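Local structure of binding domain (Hc) of Paraclostridial Mosquitocidal Protein 1 (Paraclostridium bifermentans, 6HOX) at residues 373-378 with 420-425; 92-97 with 242-247; 272-277 with 307-312. The protein serves as the receptor-binding part of a clostridial-type neurotoxin that targets Anopheles mosquitoes, directing the toxin to host nerve cells. All coordinates share one frame; numbering follows the deposited sequence.

Contact 1 of 3, residues 373-378 with 420-425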
ATOM      1  N   ILE A 373      -0.598   9.192  16.123  1.00 23.60           N
ATOM      2  CA  ILE A 373      -1.726   8.374  16.549  1.00 24.15           C
ATOM      3  C   ILE A 373      -2.449   7.819  15.318  1.00 21.87           C
ATOM      4  O   ILE A 373      -2.264   8.271  14.186  1.00 22.39           O
ATOM      5  CB  ILE A 373      -2.707   9.173  17.435  1.00 24.39           C
ATOM      6  CG1 ILE A 373      -3.371  10.294  16.637  1.00 24.38           C
ATOM      7  CG2 ILE A 373      -1.996   9.676  18.685  1.00 26.53           C
ATOM      8  CD1 ILE A 373      -4.292  11.174  17.432  1.00 24.11           C
ATOM      9  N   GLN A 374      -3.292   6.834  15.582  1.00 22.26           N
ATOM     10  CA  GLN A 374      -4.162   6.268  14.596  1.00 24.02           C
ATOM     11  C   GLN A 374      -5.550   6.197  15.210  1.00 23.79           C
ATOM     12  O   GLN A 374      -5.803   5.341  16.024  1.00 26.37           O
ATOM     13  CB  GLN A 374      -3.668   4.895  14.140  1.00 23.49           C
ATOM     14  CG  GLN A 374      -4.565   4.261  13.088  1.00 23.38           C
ATOM     15  CD  GLN A 374      -4.757   5.173  11.910  1.00 24.70           C
ATOM     16  OE1 GLN A 374      -5.723   5.938  11.849  1.00 26.20           O
ATOM     17  NE2 GLN A 374      -3.816   5.122  10.978  1.00 25.16           N
ATOM     18  N   LEU A 375      -6.417   7.125  14.806  1.00 24.80           N
ATOM     19  CA  LEU A 375      -7.776   7.218  15.316  1.00 29.60           C
ATOM     20  C   LEU A 375      -8.745   6.397  14.460  1.00 30.07           C
ATOM     21  O   LEU A 375      -9.898   6.249  14.827  1.00 28.94           O
ATOM     22  CB  LEU A 375      -8.202   8.691  15.340  1.00 30.24           C
ATOM     23  CG  LEU A 375      -7.463   9.581  16.341  1.00 32.28           C
ATOM     24  CD1 LEU A 375      -7.898  11.028  16.183  1.00 34.66           C
ATOM     25  CD2 LEU A 375      -7.706   9.121  17.769  1.00 33.72           C
ATOM     26  N   GLN A 376      -8.278   5.924  13.302  1.00 32.49           N
ATOM     27  CA  GLN A 376      -9.016   5.007  12.435  1.00 34.63           C
ATOM     28  C   GLN A 376      -8.499   3.590  12.744  1.00 35.27           C
ATOM     29  O   GLN A 376      -8.089   3.327  13.847  1.00 44.77           O
ATOM     30  CB  GLN A 376      -8.855   5.465  10.979  1.00 35.61           C
ATOM     31  CG  GLN A 376      -9.381   6.873  10.707  1.00 37.62           C
ATOM     32  CD  GLN A 376     -10.864   6.990  10.975  1.00 42.57           C
ATOM     33  OE1 GLN A 376     -11.657   6.157  10.538  1.00 42.19           O
ATOM     34  NE2 GLN A 376     -11.255   8.026  11.707  1.00 42.48           N
ATOM     35  N   SER A 377      -8.502   2.679  11.774  1.00 37.29           N
ATOM     36  CA  SER A 377      -8.033   1.297  11.998  1.00 33.76           C
ATOM     37  C   SER A 377      -6.558   1.167  11.603  1.00 32.13           C
ATOM     38  O   SER A 377      -6.032   2.022  10.903  1.00 30.85           O
ATOM     39  CB  SER A 377      -8.893   0.353  11.239  1.00 33.09           C
ATOM     40  OG  SER A 377      -9.095   0.844   9.923  1.00 32.72           O
ATOM     41  N   ASN A 378      -5.909   0.092  12.068  1.00 32.64           N
ATOM     42  CA  ASN A 378      -4.464  -0.140  11.899  1.00 34.25           C
ATOM     43  C   ASN A 378      -4.069  -0.328  10.430  1.00 30.91           C
ATOM     44  O   ASN A 378      -2.882  -0.221  10.105  1.00 33.30           O
ATOM     45  CB  ASN A 378      -3.975  -1.397  12.616  1.00 37.09           C
ATOM     46  CG  ASN A 378      -3.839  -1.244  14.114  1.00 44.63           C
ATOM     47  OD1 ASN A 378      -3.784  -0.133  14.637  1.00 49.75           O
ATOM     48  ND2 ASN A 378      -3.764  -2.371  14.806  1.00 45.66           N
ATOM     49  N   ASP A 420     -11.446  17.971  19.469  1.00 25.96           N
ATOM     50  CA  ASP A 420     -12.573  17.762  20.380  1.00 29.29           C
ATOM     51  C   ASP A 420     -13.772  17.127  19.660  1.00 28.12           C
ATOM     52  O   ASP A 420     -14.542  16.418  20.287  1.00 30.43           O
ATOM     53  CB  ASP A 420     -13.030  19.069  21.043  1.00 32.29           C
ATOM     54  CG  ASP A 420     -11.989  19.729  21.930  1.00 34.82           C
ATOM     55  OD1 ASP A 420     -11.025  19.034  22.340  1.00 37.64           O
ATOM     56  OD2 ASP A 420     -12.122  20.954  22.169  1.00 36.81           O
ATOM     57  N   ASN A 421     -13.910  17.351  18.348  1.00 28.50           N
ATOM     58  CA  ASN A 421     -15.070  16.852  17.586  1.00 29.88           C
ATOM     59  C   ASN A 421     -14.650  15.782  16.559  1.00 29.79           C
ATOM     60  O   ASN A 421     -15.344  15.539  15.574  1.00 31.82           O
ATOM     61  CB  ASN A 421     -15.782  18.033  16.927  1.00 29.56           C
ATOM     62  CG  ASN A 421     -16.302  19.014  17.954  1.00 30.38           C
ATOM     63  OD1 ASN A 421     -15.681  20.059  18.185  1.00 31.25           O
ATOM     64  ND2 ASN A 421     -17.389  18.647  18.615  1.00 25.45           N
ATOM     65  N   TYR A 422     -13.531  15.103  16.800  1.00 31.45           N
ATOM     66  CA  TYR A 422     -12.973  14.218  15.774  1.00 31.33           C
ATOM     67  C   TYR A 422     -14.032  13.245  15.242  1.00 34.20           C
ATOM     68  O   TYR A 422     -14.174  13.081  14.026  1.00 33.35           O
ATOM     69  CB  TYR A 422     -11.789  13.406  16.291  1.00 31.50           C
ATOM     70  CG  TYR A 422     -11.173  12.568  15.203  1.00 30.43           C
ATOM     71  CD1 TYR A 422     -10.433  13.163  14.196  1.00 30.76           C
ATOM     72  CD2 TYR A 422     -11.383  11.198  15.136  1.00 29.78           C
ATOM     73  CE1 TYR A 422      -9.869  12.415  13.173  1.00 30.29           C
ATOM     74  CE2 TYR A 422     -10.837  10.438  14.114  1.00 31.19           C
ATOM     75  CZ  TYR A 422     -10.078  11.047  13.128  1.00 30.45           C
ATOM     76  OH  TYR A 422      -9.514  10.325  12.120  1.00 29.60           O
ATOM     77  N   LYS A 423     -14.774  12.617  16.161  1.00 36.44           N
ATOM     78  CA  LYS A 423     -15.656  11.502  15.826  1.00 40.65           C
ATOM     79  C   LYS A 423     -16.764  11.939  14.856  1.00 37.52           C
ATOM     80  O   LYS A 423     -17.307  11.104  14.161  1.00 37.50           O
ATOM     81  CB  LYS A 423     -16.249  10.898  17.103  1.00 45.95           C
ATOM     82  CG  LYS A 423     -15.227  10.170  17.959  1.00 53.53           C
ATOM     83  CD  LYS A 423     -15.736   9.654  19.286  1.00 59.92           C
ATOM     84  CE  LYS A 423     -14.591   9.207  20.175  1.00 66.94           C
ATOM     85  NZ  LYS A 423     -14.892   7.943  20.891  1.00 72.22           N
ATOM     86  N   THR A 424     -17.082  13.237  14.803  1.00 34.97           N
ATOM     87  CA  THR A 424     -18.230  13.719  14.035  1.00 31.77           C
ATOM     88  C   THR A 424     -17.812  14.484  12.768  1.00 31.38           C
ATOM     89  O   THR A 424     -18.678  14.958  12.047  1.00 31.69           O
ATOM     90  CB  THR A 424     -19.130  14.589  14.924  1.00 30.40           C
ATOM     91  OG1 THR A 424     -18.413  15.763  15.317  1.00 29.14           O
ATOM     92  CG2 THR A 424     -19.643  13.838  16.133  1.00 28.85           C
ATOM     93  N   LEU A 425     -16.506  14.599  12.493  1.00 32.21           N
ATOM     94  CA  LEU A 425     -16.026  15.465  11.423  1.00 33.69           C
ATOM     95  C   LEU A 425     -16.564  14.973  10.081  1.00 34.28           C
ATOM     96  O   LEU A 425     -16.661  13.775   9.861  1.00 31.90           O
ATOM     97  CB  LEU A 425     -14.495  15.464  11.387  1.00 35.87           C
ATOM     98  CG  LEU A 425     -13.787  16.123  12.570  1.00 35.62           C
ATOM     99  CD1 LEU A 425     -12.292  15.930  12.466  1.00 35.52           C
ATOM    100  CD2 LEU A 425     -14.116  17.601  12.652  1.00 36.74           C
TER
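In the C-terminal, trefoil-type half of the receptor-binding domain, the loop between strands 369-373 and 384-388 meets the link between helices 416-420 and 427-432 where L375 and Q376 receive the ring of Y422. Y422 sits at the start of a short 3-10 turn, 422-424. With its CG anti to the backbone N (chi1 -176°), the ring reaches across to the other loop. L375 CD1 stands over the centre of one face of the Y422 ring, 3.5 Å from its centroid, a CH-pi contact. L375 CB also touches the ring, 3.4 Å from Y422 CE2. Q376 comes to the edge instead: its chain bends at chi2, and Q376 NE2 donates to Y422 OH at 2.9 Å with an N-H...O angle of 158°. The hydroxyl oxygen lies close to the amide plane, while amide and ring planes are turned 52° apart. Behind this, Q376 N donates to Q374 OE1 at 2.9 Å, in the carbonyl plane and on a lone pair; Q374 OE1 thus accepts from both Q376 N and Q384 NE2. Beyond the pair, Y422 O accepts from H430 NE2 and its ring meets that of H430. The tyrosine is thus gripped in two ways, a methyl group pressing on its face and an amide holding its hydroxyl, which together should restrict both tilt and swing of a ring joining two loops.

Contact 2 of 3, residues 92-97 with 242-247; sequences SFWIRV and SYFNSN
Aromatic contacts dominate where W94, on strand 89-96, meets Y243 and F244, just past helix 233-241. The indole points its NE1 edge at the face of Y243: W94 NE1 stands over the centre of the phenol ring, 3.3 Å from Y243 CG, and the W94 five-membered ring and the Y243 ring have centroids 4.5 Å apart with planes at 83°, an edge-to-face pair. The N-H side of the indole therefore faces a pi cloud. F244 approaches the six-membered ring of W94 obliquely, centroids 5.7 Å apart and planes at 76°. Apolar contact completes the fit, with W94 CH2 3.5 Å from F244 CZ, and W94 CZ2 3.8 Å from Y243 CB. Y243 thus lies at the pyrrole nitrogen, NE1, and F244 at CZ2 and CH2 of the benzo ring. The polar contact runs through water: water 1 bridges S92 OG at 2.8 Å and Y243 OH at 2.7 Å, tying the phenol's outer end to the strand. Around this core, R58 makes a cation-pi contact with W94, and H168 meets the rings of both W94 and Y243. W94, Y243 and F244 form an aromatic cluster at the junction of the two halves of the receptor-binding domain, where a strand of the concanavalin-like jelly roll meets the loop after helix 233-241, in the C-terminal, trefoil-type half.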
ATOM      1  N   SER A  92      -5.298 -15.899  -1.794  1.00 22.00           N
ATOM      2  CA  SER A  92      -5.006 -14.547  -1.271  1.00 22.40           C
ATOM      3  C   SER A  92      -3.516 -14.223  -1.432  1.00 22.48           C
ATOM      4  O   SER A  92      -2.674 -15.113  -1.514  1.00 24.10           O
ATOM      5  CB  SER A  92      -5.475 -14.366   0.156  1.00 21.52           C
ATOM      6  OG  SER A  92      -4.714 -15.112   1.096  1.00 22.75           O
ATOM      7  N   PHE A  93      -3.205 -12.929  -1.533  1.00 21.55           N
ATOM      8  CA  PHE A  93      -1.822 -12.485  -1.647  1.00 20.65           C
ATOM      9  C   PHE A  93      -1.724 -10.966  -1.495  1.00 21.03           C
ATOM     10  O   PHE A  93      -2.662 -10.175  -1.851  1.00 20.27           O
ATOM     11  CB  PHE A  93      -1.210 -12.909  -2.991  1.00 21.14           C
ATOM     12  CG  PHE A  93      -1.941 -12.442  -4.227  1.00 20.97           C
ATOM     13  CD1 PHE A  93      -2.996 -13.176  -4.747  1.00 22.65           C
ATOM     14  CD2 PHE A  93      -1.550 -11.298  -4.894  1.00 22.12           C
ATOM     15  CE1 PHE A  93      -3.674 -12.754  -5.877  1.00 22.25           C
ATOM     16  CE2 PHE A  93      -2.202 -10.896  -6.047  1.00 24.32           C
ATOM     17  CZ  PHE A  93      -3.275 -11.614  -6.527  1.00 23.64           C
ATOM     18  N   TRP A  94      -0.558 -10.559  -0.979  1.00 21.38           N
ATOM     19  CA  TRP A  94      -0.121  -9.181  -1.011  1.00 21.24           C
ATOM     20  C   TRP A  94       0.656  -8.969  -2.303  1.00 22.50           C
ATOM     21  O   TRP A  94       1.520  -9.790  -2.637  1.00 22.84           O
ATOM     22  CB  TRP A  94       0.747  -8.867   0.203  1.00 22.09           C
ATOM     23  CG  TRP A  94      -0.031  -8.640   1.458  1.00 22.41           C
ATOM     24  CD1 TRP A  94      -0.201  -9.505   2.500  1.00 23.10           C
ATOM     25  CD2 TRP A  94      -0.749  -7.444   1.808  1.00 23.48           C
ATOM     26  NE1 TRP A  94      -0.956  -8.925   3.482  1.00 22.47           N
ATOM     27  CE2 TRP A  94      -1.299  -7.656   3.091  1.00 23.57           C
ATOM     28  CE3 TRP A  94      -0.954  -6.208   1.178  1.00 23.12           C
ATOM     29  CZ2 TRP A  94      -2.072  -6.688   3.729  1.00 23.54           C
ATOM     30  CZ3 TRP A  94      -1.698  -5.243   1.826  1.00 22.08           C
ATOM     31  CH2 TRP A  94      -2.244  -5.484   3.085  1.00 23.05           C
ATOM     32  N   ILE A  95       0.350  -7.870  -2.995  1.00 22.11           N
ATOM     33  CA  ILE A  95       1.013  -7.501  -4.218  1.00 23.18           C
ATOM     34  C   ILE A  95       1.368  -6.014  -4.177  1.00 22.87           C
ATOM     35  O   ILE A  95       0.606  -5.179  -3.671  1.00 22.83           O
ATOM     36  CB  ILE A  95       0.157  -7.854  -5.451  1.00 23.61           C
ATOM     37  CG1 ILE A  95       1.032  -7.941  -6.705  1.00 25.92           C
ATOM     38  CG2 ILE A  95      -1.008  -6.895  -5.629  1.00 23.13           C
ATOM     39  CD1 ILE A  95       0.281  -8.396  -7.948  1.00 27.77           C
ATOM     40  N   ARG A  96       2.548  -5.697  -4.705  1.00 22.02           N
ATOM     41  CA  ARG A  96       2.951  -4.338  -4.942  1.00 22.34           C
ATOM     42  C   ARG A  96       3.422  -4.242  -6.391  1.00 21.97           C
ATOM     43  O   ARG A  96       4.457  -4.815  -6.745  1.00 21.95           O
ATOM     44  CB  ARG A  96       4.041  -3.916  -3.954  1.00 22.71           C
ATOM     45  CG  ARG A  96       4.314  -2.419  -3.924  1.00 22.95           C
ATOM     46  CD  ARG A  96       5.405  -2.071  -2.938  1.00 23.65           C
ATOM     47  NE  ARG A  96       5.773  -0.660  -2.955  1.00 24.39           N
ATOM     48  CZ  ARG A  96       6.783  -0.141  -2.262  1.00 23.84           C
ATOM     49  NH1 ARG A  96       7.630  -0.933  -1.630  1.00 23.72           N
ATOM     50  NH2 ARG A  96       6.965   1.167  -2.219  1.00 23.57           N
ATOM     51  N   VAL A  97       2.614  -3.568  -7.206  1.00 20.90           N
ATOM     52  CA  VAL A  97       2.845  -3.344  -8.607  1.00 22.15           C
ATOM     53  C   VAL A  97       3.288  -1.909  -8.827  1.00 22.93           C
ATOM     54  O   VAL A  97       2.621  -0.994  -8.343  1.00 24.62           O
ATOM     55  CB  VAL A  97       1.567  -3.619  -9.410  1.00 22.13           C
ATOM     56  CG1 VAL A  97       1.773  -3.381 -10.898  1.00 21.33           C
ATOM     57  CG2 VAL A  97       1.022  -5.015  -9.128  1.00 22.74           C
ATOM     58  N   SER A 242      -6.143  -9.354   9.800  1.00 28.68           N
ATOM     59  CA  SER A 242      -5.179 -10.128  10.548  1.00 28.64           C
ATOM     60  C   SER A 242      -3.752  -9.699  10.197  1.00 28.12           C
ATOM     61  O   SER A 242      -2.821 -10.017  10.928  1.00 32.06           O
ATOM     62  CB  SER A 242      -5.388 -11.615  10.357  1.00 28.42           C
ATOM     63  OG  SER A 242      -4.923 -12.063   9.091  1.00 27.90           O
ATOM     64  N   TYR A 243      -3.576  -8.994   9.079  1.00 26.57           N
ATOM     65  CA  TYR A 243      -2.261  -8.503   8.668  1.00 25.72           C
ATOM     66  C   TYR A 243      -1.888  -7.180   9.357  1.00 25.31           C
ATOM     67  O   TYR A 243      -0.781  -6.690   9.149  1.00 25.63           O
ATOM     68  CB  TYR A 243      -2.219  -8.357   7.152  1.00 24.64           C
ATOM     69  CG  TYR A 243      -2.213  -9.692   6.461  1.00 23.65           C
ATOM     70  CD1 TYR A 243      -1.117 -10.526   6.579  1.00 22.21           C
ATOM     71  CD2 TYR A 243      -3.304 -10.140   5.730  1.00 21.54           C
ATOM     72  CE1 TYR A 243      -1.086 -11.765   5.961  1.00 22.69           C
ATOM     73  CE2 TYR A 243      -3.278 -11.376   5.096  1.00 23.22           C
ATOM     74  CZ  TYR A 243      -2.170 -12.194   5.224  1.00 22.43           C
ATOM     75  OH  TYR A 243      -2.127 -13.425   4.632  1.00 26.38           O
ATOM     76  N   PHE A 244      -2.787  -6.628  10.167  1.00 26.71           N
ATOM     77  CA  PHE A 244      -2.569  -5.338  10.848  1.00 29.41           C
ATOM     78  C   PHE A 244      -2.832  -5.487  12.356  1.00 32.08           C
ATOM     79  O   PHE A 244      -3.468  -4.646  12.977  1.00 36.71           O
ATOM     80  CB  PHE A 244      -3.461  -4.277  10.194  1.00 28.72           C
ATOM     81  CG  PHE A 244      -3.158  -4.050   8.732  1.00 28.28           C
ATOM     82  CD1 PHE A 244      -2.094  -3.248   8.360  1.00 26.08           C
ATOM     83  CD2 PHE A 244      -3.900  -4.673   7.735  1.00 25.54           C
ATOM     84  CE1 PHE A 244      -1.803  -3.044   7.020  1.00 25.90           C
ATOM     85  CE2 PHE A 244      -3.606  -4.461   6.398  1.00 24.86           C
ATOM     86  CZ  PHE A 244      -2.554  -3.654   6.047  1.00 24.22           C
ATOM     87  N   ASN A 245      -2.291  -6.551  12.945  1.00 35.40           N
ATOM     88  CA  ASN A 245      -2.587  -6.936  14.331  1.00 41.18           C
ATOM     89  C   ASN A 245      -1.684  -6.173  15.317  1.00 42.60           C
ATOM     90  O   ASN A 245      -1.889  -6.247  16.523  1.00 50.62           O
ATOM     91  CB  ASN A 245      -2.453  -8.447  14.532  1.00 43.89           C
ATOM     92  CG  ASN A 245      -1.186  -9.022  13.922  1.00 51.23           C
ATOM     93  OD1 ASN A 245      -0.802  -8.648  12.807  1.00 53.03           O
ATOM     94  ND2 ASN A 245      -0.532  -9.935  14.631  1.00 52.07           N
ATOM     95  N   SER A 246      -0.694  -5.434  14.813  1.00 38.83           N
ATOM     96  CA  SER A 246       0.253  -4.733  15.666  1.00 37.72           C
ATOM     97  C   SER A 246      -0.050  -3.230  15.680  1.00 35.66           C
ATOM     98  O   SER A 246      -0.904  -2.726  14.954  1.00 38.99           O
ATOM     99  CB  SER A 246       1.659  -5.008  15.236  1.00 37.28           C
ATOM    100  OG  SER A 246       1.949  -4.300  14.048  1.00 39.46           O
ATOM    101  N   ASN A 247       0.684  -2.512  16.523  1.00 34.39           N
ATOM    102  CA  ASN A 247       0.446  -1.098  16.754  1.00 34.08           C
ATOM    103  C   ASN A 247       1.413  -0.239  15.931  1.00 29.82           C
ATOM    104  O   ASN A 247       1.473   0.955  16.143  1.00 27.58           O
ATOM    105  CB  ASN A 247       0.512  -0.798  18.251  1.00 36.45           C
ATOM    106  CG  ASN A 247      -0.686  -1.375  18.964  1.00 44.26           C
ATOM    107  OD1 ASN A 247      -1.784  -1.418  18.403  1.00 52.73           O
ATOM    108  ND2 ASN A 247      -0.480  -1.863  20.176  1.00 52.78           N
TER
HETATM  109  O   HOH W   1      -2.586 -13.452   1.955  1.00 20.63           O

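Contact 3 of 3, residues 272-277 with 307-312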
ATOM      1  N   GLY A 272      -0.429  15.963  -4.171  1.00 28.14           N
ATOM      2  CA  GLY A 272       0.633  16.536  -4.996  1.00 28.85           C
ATOM      3  C   GLY A 272       1.172  17.864  -4.474  1.00 30.21           C
ATOM      4  O   GLY A 272       2.014  18.505  -5.134  1.00 29.08           O
ATOM      5  N   GLY A 273       0.730  18.281  -3.283  1.00 30.52           N
ATOM      6  CA  GLY A 273       1.192  19.544  -2.664  1.00 29.01           C
ATOM      7  C   GLY A 273       2.488  19.336  -1.885  1.00 28.43           C
ATOM      8  O   GLY A 273       2.512  18.590  -0.917  1.00 29.97           O
ATOM      9  N   PRO A 274       3.620  19.958  -2.281  1.00 29.54           N
ATOM     10  CA  PRO A 274       4.885  19.760  -1.569  1.00 31.22           C
ATOM     11  C   PRO A 274       4.954  20.547  -0.248  1.00 31.07           C
ATOM     12  O   PRO A 274       4.551  21.701  -0.211  1.00 32.49           O
ATOM     13  CB  PRO A 274       5.915  20.302  -2.576  1.00 30.89           C
ATOM     14  CG  PRO A 274       5.174  21.404  -3.305  1.00 30.34           C
ATOM     15  CD  PRO A 274       3.749  20.889  -3.417  1.00 29.83           C
ATOM     16  N   LEU A 275       5.459  19.916   0.818  1.00 30.94           N
ATOM     17  CA  LEU A 275       5.695  20.607   2.084  1.00 30.17           C
ATOM     18  C   LEU A 275       6.905  21.527   1.882  1.00 30.03           C
ATOM     19  O   LEU A 275       8.008  21.079   1.534  1.00 27.17           O
ATOM     20  CB  LEU A 275       5.919  19.585   3.202  1.00 29.93           C
ATOM     21  CG  LEU A 275       6.345  20.128   4.566  1.00 30.51           C
ATOM     22  CD1 LEU A 275       5.204  20.830   5.280  1.00 32.24           C
ATOM     23  CD2 LEU A 275       6.874  19.008   5.436  1.00 28.99           C
ATOM     24  N   ARG A 276       6.660  22.828   2.064  1.00 31.80           N
ATOM     25  CA  ARG A 276       7.685  23.873   1.935  1.00 34.45           C
ATOM     26  C   ARG A 276       7.740  24.672   3.249  1.00 34.88           C
ATOM     27  O   ARG A 276       6.948  24.429   4.171  1.00 31.14           O
ATOM     28  CB  ARG A 276       7.388  24.740   0.706  1.00 35.98           C
ATOM     29  CG  ARG A 276       7.389  23.974  -0.611  1.00 39.85           C
ATOM     30  CD  ARG A 276       7.015  24.827  -1.814  1.00 45.49           C
ATOM     31  NE  ARG A 276       7.987  25.892  -2.035  1.00 53.23           N
ATOM     32  CZ  ARG A 276       7.989  26.716  -3.078  1.00 56.35           C
ATOM     33  NH1 ARG A 276       7.031  26.620  -3.986  1.00 56.39           N
ATOM     34  NH2 ARG A 276       8.949  27.620  -3.209  1.00 50.26           N
ATOM     35  N   SER A 277       8.703  25.597   3.334  1.00 34.87           N
ATOM     36  CA  SER A 277       8.811  26.517   4.467  1.00 37.54           C
ATOM     37  C   SER A 277       9.227  27.909   3.982  1.00 38.18           C
ATOM     38  O   SER A 277       9.845  28.070   2.935  1.00 34.51           O
ATOM     39  CB  SER A 277       9.763  26.012   5.510  1.00 37.24           C
ATOM     40  OG  SER A 277      11.083  25.975   5.009  1.00 37.99           O
ATOM     41  N   LEU A 307       5.287  13.218  -5.719  1.00 27.01           N
ATOM     42  CA  LEU A 307       5.539  12.894  -4.309  1.00 27.52           C
ATOM     43  C   LEU A 307       6.935  13.346  -3.879  1.00 28.16           C
ATOM     44  O   LEU A 307       7.135  13.624  -2.699  1.00 29.10           O
ATOM     45  CB  LEU A 307       5.426  11.380  -4.082  1.00 27.67           C
ATOM     46  CG  LEU A 307       4.112  10.721  -4.498  1.00 25.99           C
ATOM     47  CD1 LEU A 307       4.161   9.241  -4.199  1.00 26.19           C
ATOM     48  CD2 LEU A 307       2.926  11.361  -3.815  1.00 28.48           C
ATOM     49  N   TYR A 308       7.904  13.334  -4.805  1.00 28.18           N
ATOM     50  CA  TYR A 308       9.315  13.586  -4.468  1.00 28.19           C
ATOM     51  C   TYR A 308       9.703  15.056  -4.752  1.00 29.04           C
ATOM     52  O   TYR A 308      10.569  15.611  -4.061  1.00 29.71           O
ATOM     53  CB  TYR A 308      10.254  12.659  -5.247  1.00 27.52           C
ATOM     54  CG  TYR A 308       9.958  11.170  -5.279  1.00 28.62           C
ATOM     55  CD1 TYR A 308       9.288  10.504  -4.260  1.00 28.85           C
ATOM     56  CD2 TYR A 308      10.420  10.404  -6.339  1.00 28.34           C
ATOM     57  CE1 TYR A 308       9.046   9.133  -4.323  1.00 28.54           C
ATOM     58  CE2 TYR A 308      10.204   9.038  -6.408  1.00 30.70           C
ATOM     59  CZ  TYR A 308       9.528   8.390  -5.390  1.00 27.96           C
ATOM     60  OH  TYR A 308       9.333   7.043  -5.485  1.00 25.05           O
ATOM     61  N   HIS A 309       9.115  15.656  -5.800  1.00 29.05           N
ATOM     62  CA  HIS A 309       9.346  17.063  -6.241  1.00 30.32           C
ATOM     63  C   HIS A 309      10.844  17.343  -6.423  1.00 33.01           C
ATOM     64  O   HIS A 309      11.365  18.341  -5.921  1.00 29.52           O
ATOM     65  CB  HIS A 309       8.718  18.062  -5.261  1.00 27.56           C
ATOM     66  CG  HIS A 309       7.279  17.793  -4.966  1.00 29.59           C
ATOM     67  ND1 HIS A 309       6.271  18.195  -5.805  1.00 26.31           N
ATOM     68  CD2 HIS A 309       6.689  17.119  -3.950  1.00 30.19           C
ATOM     69  CE1 HIS A 309       5.114  17.819  -5.302  1.00 29.48           C
ATOM     70  NE2 HIS A 309       5.345  17.145  -4.166  1.00 29.62           N
ATOM     71  N   LYS A 310      11.531  16.459  -7.148  1.00 35.13           N
ATOM     72  CA  LYS A 310      12.973  16.590  -7.355  1.00 40.80           C
ATOM     73  C   LYS A 310      13.254  17.886  -8.123  1.00 41.00           C
ATOM     74  O   LYS A 310      12.478  18.300  -8.973  1.00 41.01           O
ATOM     75  CB  LYS A 310      13.514  15.337  -8.046  1.00 44.45           C
ATOM     76  CG  LYS A 310      13.357  14.078  -7.207  1.00 49.37           C
ATOM     77  CD  LYS A 310      14.305  12.959  -7.565  1.00 56.71           C
ATOM     78  CE  LYS A 310      14.835  12.229  -6.349  1.00 58.97           C
ATOM     79  NZ  LYS A 310      15.751  11.131  -6.743  1.00 65.61           N
ATOM     80  N   GLY A 311      14.354  18.545  -7.760  1.00 44.52           N
ATOM     81  CA  GLY A 311      14.689  19.868  -8.264  1.00 47.75           C
ATOM     82  C   GLY A 311      13.824  20.975  -7.670  1.00 49.02           C
ATOM     83  O   GLY A 311      13.514  21.937  -8.364  1.00 58.19           O
ATOM     84  N   SER A 312      13.449  20.847  -6.386  1.00 47.55           N
ATOM     85  CA  SER A 312      12.667  21.863  -5.671  1.00 44.63           C
ATOM     86  C   SER A 312      13.108  21.977  -4.204  1.00 47.14           C
ATOM     87  O   SER A 312      13.884  21.146  -3.682  1.00 41.90           O
ATOM     88  CB  SER A 312      11.210  21.556  -5.728  1.00 45.50           C
ATOM     89  OG  SER A 312      10.839  20.805  -4.576  1.00 46.85           O
TER
HETATM   90  O   HOH W   2       3.130  15.985  -2.265  1.00 29.18           O
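P274 sets its CB on the imidazole of H309, within the beta-trefoil half of the receptor-binding domain, where the chain entering strand 275-280 passes the loop between strands 302-305 and 316-320. P274 CB is centred over one face of the H309 ring, 3.5 Å from its centroid and 9° off the normal, in a CH-pi contact; the two side chains cross at about a right angle. The same imidazole is met at its edge by G272 O, 3.2 Å from H309 CE1 and near the ring plane. No direct hydrogen bond joins the segments. Water 2 lies instead in the plane of the imidazole, 3.1 Å from H309 NE2, and donates a weak hydrogen bond to G273 O at 3.0 Å. Thus three successive residues, G272 to P274, each meet the H309 side chain by a different means: a carbonyl at the edge, a water-mediated link and an apolar face.

The next shell fixes the ring's other nitrogen and its backbone. R294 NH1 is hydrogen-bonded to H309 ND1, so both ring nitrogens have polar partners in this buried contact, and E446, the last residue of the chain, accepts from H309 N. R294 also pairs through its backbone with G272, whose carbonyl meets the ring edge. P274 is held by backbone pairing with S291 on strand 285-291, and V314 packs against it. H309 has left-handed backbone angles (phi 52°, psi 49°), and beyond it the loop curls back so that S312 OG donates to H309 O at 2.9 Å, using an in-plane lone pair of the carbonyl.

Contacts 1 and 3 lie within the C-terminal, trefoil-type half of the domain, their centres about 27 Å apart and their nearest atoms about 16 Å apart. Contact 2 joins that half to the N-terminal one. Its centre is about 22 Å from that of contact 1, yet the two touch: N378 ND2, at the end of 373-378, lies 2.9 Å from F244 O, a probable hydrogen bond, so the loop that receives Y422 also meets the junction. Contact 3 stays apart from contact 2, nearest atoms about 7 Å away. Along the chain the three follow in series, 92-97 with 242-247 closing first, then 272-277 with 307-312, and finally 373-378 with 420-425.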